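Local coordinates for hypoxanthine-guanine phosphoribosyltransferase (Thermus thermophilus, PDB 3ACD), which probably catalyses the magnesium-dependent transfer of phosphoribosyl from 5-phospho-alpha-D-ribose 1-diphosphate to hypoxanthine or guanine, yielding IMP or GMP in purine salvage, at residues R127-S133 / H145-I151. Numbering follows the deposited sequence.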
ATOM      1  N   ARG A 127      10.860  -7.719  14.576  1.00 15.01           N
ATOM      2  CA  ARG A 127      11.387  -6.373  14.717  1.00 14.97           C
ATOM      3  C   ARG A 127      10.306  -5.434  14.212  1.00 15.53           C
ATOM      4  O   ARG A 127       9.408  -5.851  13.481  1.00 15.08           O
ATOM      5  CB  ARG A 127      12.689  -6.189  13.934  1.00 14.84           C
ATOM      6  CG  ARG A 127      13.888  -6.775  14.672  1.00 15.26           C
ATOM      7  CD  ARG A 127      15.218  -6.353  14.070  1.00 18.42           C
ATOM      8  NE  ARG A 127      16.325  -6.881  14.863  1.00 20.18           N
ATOM      9  CZ  ARG A 127      17.611  -6.684  14.591  1.00 21.19           C
ATOM     10  NH1 ARG A 127      17.969  -5.963  13.536  1.00 19.96           N
ATOM     11  NH2 ARG A 127      18.540  -7.212  15.378  1.00 19.87           N
ATOM     12  N   VAL A 128      10.386  -4.171  14.607  1.00 13.29           N
ATOM     13  CA  VAL A 128       9.376  -3.199  14.218  1.00 14.64           C
ATOM     14  C   VAL A 128       9.918  -2.018  13.427  1.00 14.76           C
ATOM     15  O   VAL A 128      10.948  -1.439  13.775  1.00 14.37           O
ATOM     16  CB  VAL A 128       8.653  -2.648  15.476  1.00 14.10           C
ATOM     17  CG1 VAL A 128       7.661  -1.562  15.089  1.00 14.79           C
ATOM     18  CG2 VAL A 128       7.947  -3.781  16.203  1.00 16.09           C
ATOM     19  N   ALA A 129       9.216  -1.676  12.353  1.00 14.10           N
ATOM     20  CA  ALA A 129       9.567  -0.526  11.529  1.00 14.73           C
ATOM     21  C   ALA A 129       8.356   0.396  11.623  1.00 14.01           C
ATOM     22  O   ALA A 129       7.227  -0.038  11.400  1.00 15.31           O
ATOM     23  CB  ALA A 129       9.799  -0.948  10.085  1.00 15.29           C
ATOM     24  N   ALA A 130       8.590   1.656  11.974  1.00 13.18           N
ATOM     25  CA  ALA A 130       7.516   2.630  12.105  1.00 13.13           C
ATOM     26  C   ALA A 130       7.979   3.957  11.525  1.00 13.21           C
ATOM     27  O   ALA A 130       9.108   4.376  11.760  1.00 13.37           O
ATOM     28  CB  ALA A 130       7.142   2.808  13.576  1.00 13.22           C
ATOM     29  N   LEU A 131       7.117   4.618  10.764  1.00 11.44           N
ATOM     30  CA  LEU A 131       7.504   5.896  10.179  1.00 12.98           C
ATOM     31  C   LEU A 131       7.674   6.965  11.255  1.00 12.83           C
ATOM     32  O   LEU A 131       8.648   7.714  11.235  1.00 12.40           O
ATOM     33  CB  LEU A 131       6.464   6.374   9.164  1.00 13.56           C
ATOM     34  CG  LEU A 131       6.819   7.695   8.471  1.00 14.10           C
ATOM     35  CD1 LEU A 131       8.056   7.506   7.585  1.00 14.76           C
ATOM     36  CD2 LEU A 131       5.643   8.164   7.641  1.00 18.56           C
ATOM     37  N   LEU A 132       6.738   7.014  12.200  1.00 12.42           N
ATOM     38  CA  LEU A 132       6.770   8.022  13.256  1.00 13.04           C
ATOM     39  C   LEU A 132       6.530   7.468  14.655  1.00 14.84           C
ATOM     40  O   LEU A 132       6.034   6.354  14.824  1.00 14.25           O
ATOM     41  CB  LEU A 132       5.701   9.082  12.984  1.00 14.57           C
ATOM     42  CG  LEU A 132       5.669   9.754  11.609  1.00 16.57           C
ATOM     43  CD1 LEU A 132       4.343  10.483  11.436  1.00 14.58           C
ATOM     44  CD2 LEU A 132       6.842  10.710  11.469  1.00 17.26           C
ATOM     45  N   SER A 133       6.879   8.269  15.655  1.00 13.48           N
ATOM     46  CA  SER A 133       6.676   7.897  17.047  1.00 13.66           C
ATOM     47  C   SER A 133       6.560   9.156  17.898  1.00 15.16           C
ATOM     48  O   SER A 133       7.350  10.092  17.743  1.00 14.91           O
ATOM     49  CB  SER A 133       7.833   7.041  17.564  1.00 13.75           C
ATOM     50  OG  SER A 133       7.623   6.699  18.930  1.00 14.08           O
ATOM     51  N   HIS A 145      12.672  -0.805  16.100  1.00 15.09           N
ATOM     52  CA  HIS A 145      14.038  -0.998  15.636  1.00 17.44           C
ATOM     53  C   HIS A 145      14.397  -0.113  14.456  1.00 17.28           C
ATOM     54  O   HIS A 145      15.560   0.250  14.272  1.00 17.54           O
ATOM     55  CB  HIS A 145      14.244  -2.467  15.273  1.00 17.45           C
ATOM     56  CG  HIS A 145      13.832  -3.410  16.359  1.00 18.49           C
ATOM     57  ND1 HIS A 145      12.512  -3.691  16.638  1.00 19.24           N
ATOM     58  CD2 HIS A 145      14.565  -4.086  17.276  1.00 19.80           C
ATOM     59  CE1 HIS A 145      12.448  -4.499  17.682  1.00 20.10           C
ATOM     60  NE2 HIS A 145      13.679  -4.752  18.089  1.00 18.70           N
ATOM     61  N   TYR A 146      13.395   0.227  13.655  1.00 15.58           N
ATOM     62  CA  TYR A 146      13.596   1.068  12.484  1.00 15.90           C
ATOM     63  C   TYR A 146      12.570   2.194  12.519  1.00 16.41           C
ATOM     64  O   TYR A 146      11.430   2.038  12.075  1.00 15.96           O
ATOM     65  CB  TYR A 146      13.438   0.222  11.222  1.00 17.24           C
ATOM     66  CG  TYR A 146      14.351  -0.978  11.225  1.00 17.21           C
ATOM     67  CD1 TYR A 146      15.725  -0.834  11.023  1.00 16.91           C
ATOM     68  CD2 TYR A 146      13.852  -2.253  11.481  1.00 16.34           C
ATOM     69  CE1 TYR A 146      16.578  -1.936  11.081  1.00 17.61           C
ATOM     70  CE2 TYR A 146      14.693  -3.357  11.541  1.00 15.77           C
ATOM     71  CZ  TYR A 146      16.054  -3.192  11.341  1.00 16.61           C
ATOM     72  OH  TYR A 146      16.881  -4.285  11.403  1.00 16.87           O
ATOM     73  N   LEU A 147      12.989   3.332  13.057  1.00 15.90           N
ATOM     74  CA  LEU A 147      12.115   4.486  13.188  1.00 15.97           C
ATOM     75  C   LEU A 147      12.446   5.582  12.192  1.00 14.89           C
ATOM     76  O   LEU A 147      13.604   5.962  12.032  1.00 14.67           O
ATOM     77  CB  LEU A 147      12.211   5.051  14.606  1.00 14.30           C
ATOM     78  CG  LEU A 147      11.409   6.327  14.867  1.00 15.28           C
ATOM     79  CD1 LEU A 147       9.922   6.048  14.683  1.00 12.44           C
ATOM     80  CD2 LEU A 147      11.697   6.835  16.280  1.00 15.89           C
ATOM     81  N   GLY A 148      11.420   6.093  11.525  1.00 13.68           N
ATOM     82  CA  GLY A 148      11.647   7.159  10.572  1.00 15.20           C
ATOM     83  C   GLY A 148      11.958   8.453  11.302  1.00 15.03           C
ATOM     84  O   GLY A 148      13.064   8.991  11.194  1.00 13.59           O
ATOM     85  N   PHE A 149      10.989   8.941  12.070  1.00 15.24           N
ATOM     86  CA  PHE A 149      11.154  10.201  12.790  1.00 15.90           C
ATOM     87  C   PHE A 149      10.492  10.206  14.164  1.00 15.63           C
ATOM     88  O   PHE A 149       9.370   9.719  14.325  1.00 15.05           O
ATOM     89  CB  PHE A 149      10.525  11.344  11.983  1.00 15.83           C
ATOM     90  CG  PHE A 149      11.018  11.448  10.570  1.00 17.20           C
ATOM     91  CD1 PHE A 149      12.135  12.221  10.261  1.00 19.23           C
ATOM     92  CD2 PHE A 149      10.354  10.786   9.541  1.00 17.43           C
ATOM     93  CE1 PHE A 149      12.581  12.335   8.941  1.00 20.33           C
ATOM     94  CE2 PHE A 149      10.792  10.892   8.222  1.00 17.45           C
ATOM     95  CZ  PHE A 149      11.905  11.668   7.921  1.00 18.46           C
ATOM     96  N   GLU A 150      11.180  10.766  15.153  1.00 14.52           N
ATOM     97  CA  GLU A 150      10.589  10.894  16.477  1.00 14.74           C
ATOM     98  C   GLU A 150      10.017  12.308  16.476  1.00 16.33           C
ATOM     99  O   GLU A 150      10.716  13.260  16.125  1.00 17.39           O
ATOM    100  CB  GLU A 150      11.640  10.756  17.575  1.00 13.91           C
ATOM    101  CG  GLU A 150      11.076  10.994  18.964  1.00 14.67           C
ATOM    102  CD  GLU A 150      12.114  10.825  20.046  1.00 14.47           C
ATOM    103  OE1 GLU A 150      12.423   9.668  20.402  1.00 16.04           O
ATOM    104  OE2 GLU A 150      12.632  11.854  20.528  1.00 16.27           O
ATOM    105  N   ILE A 151       8.753  12.451  16.855  1.00 14.74           N
ATOM    106  CA  ILE A 151       8.124  13.768  16.847  1.00 16.42           C
ATOM    107  C   ILE A 151       7.443  14.150  18.152  1.00 18.20           C
ATOM    108  O   ILE A 151       7.209  13.309  19.022  1.00 17.25           O
ATOM    109  CB  ILE A 151       7.066  13.871  15.721  1.00 16.27           C
ATOM    110  CG1 ILE A 151       5.934  12.868  15.978  1.00 18.79           C
ATOM    111  CG2 ILE A 151       7.714  13.594  14.370  1.00 18.04           C
ATOM    112  CD1 ILE A 151       4.742  13.010  15.041  1.00 18.46           C
TER
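R127 lays its aliphatic chain across the imidazole of H145, CG standing 3.7 Å from the ring centroid and only 8° off the normal in a CH-pi contact. Because CG lies anti to its carbonyl carbon (chi1 -79°) and the chain then runs extended, the guanidinium passes beyond the ring to Y146, whose OH meets NH1 edge-on at 2.9 Å, within the guanidinium plane. That hydroxyl is also hydrogen-bonded to D33, on helix 16-33. An alanine in place of R127 would probably leave the H145 face without its aliphatic cover and the Y146 hydroxyl without its guanidinium partner. ND1 of H145 accepts V128 N at 3.0 Å, the donor tilted from the ring plane. This end includes the solvent-facing side, with H145 exposed and R127 partly so.

Further along, segments 127-133 and 145-151 pair as neighbouring parallel strands in the central sheet of the type I phosphoribosyltransferase fold, and both turn a corner in step, at L131 and G148. The pairing continues through the bend: G148 N reaches A130 O at 2.9 Å, and F149 N reaches L131 O at 2.8 Å. This middle part is the tight one, A129, A130, L131, Y146 and G148 all being buried.

Past the corner L132 and S133 remain buried, while E150 is exposed to solvent. CD2 of L132 presses on CB of F149 at 3.8 Å, while L147 turns CD1 over the other face of the sheet onto CB of S133, 3.7 Å away. S133 OG is hydrogen-bonded to R138, and S133 O takes a nearly straight bond (176°) from I151 N. The I151 side chain lies beside K134 and V156, which bind IMP.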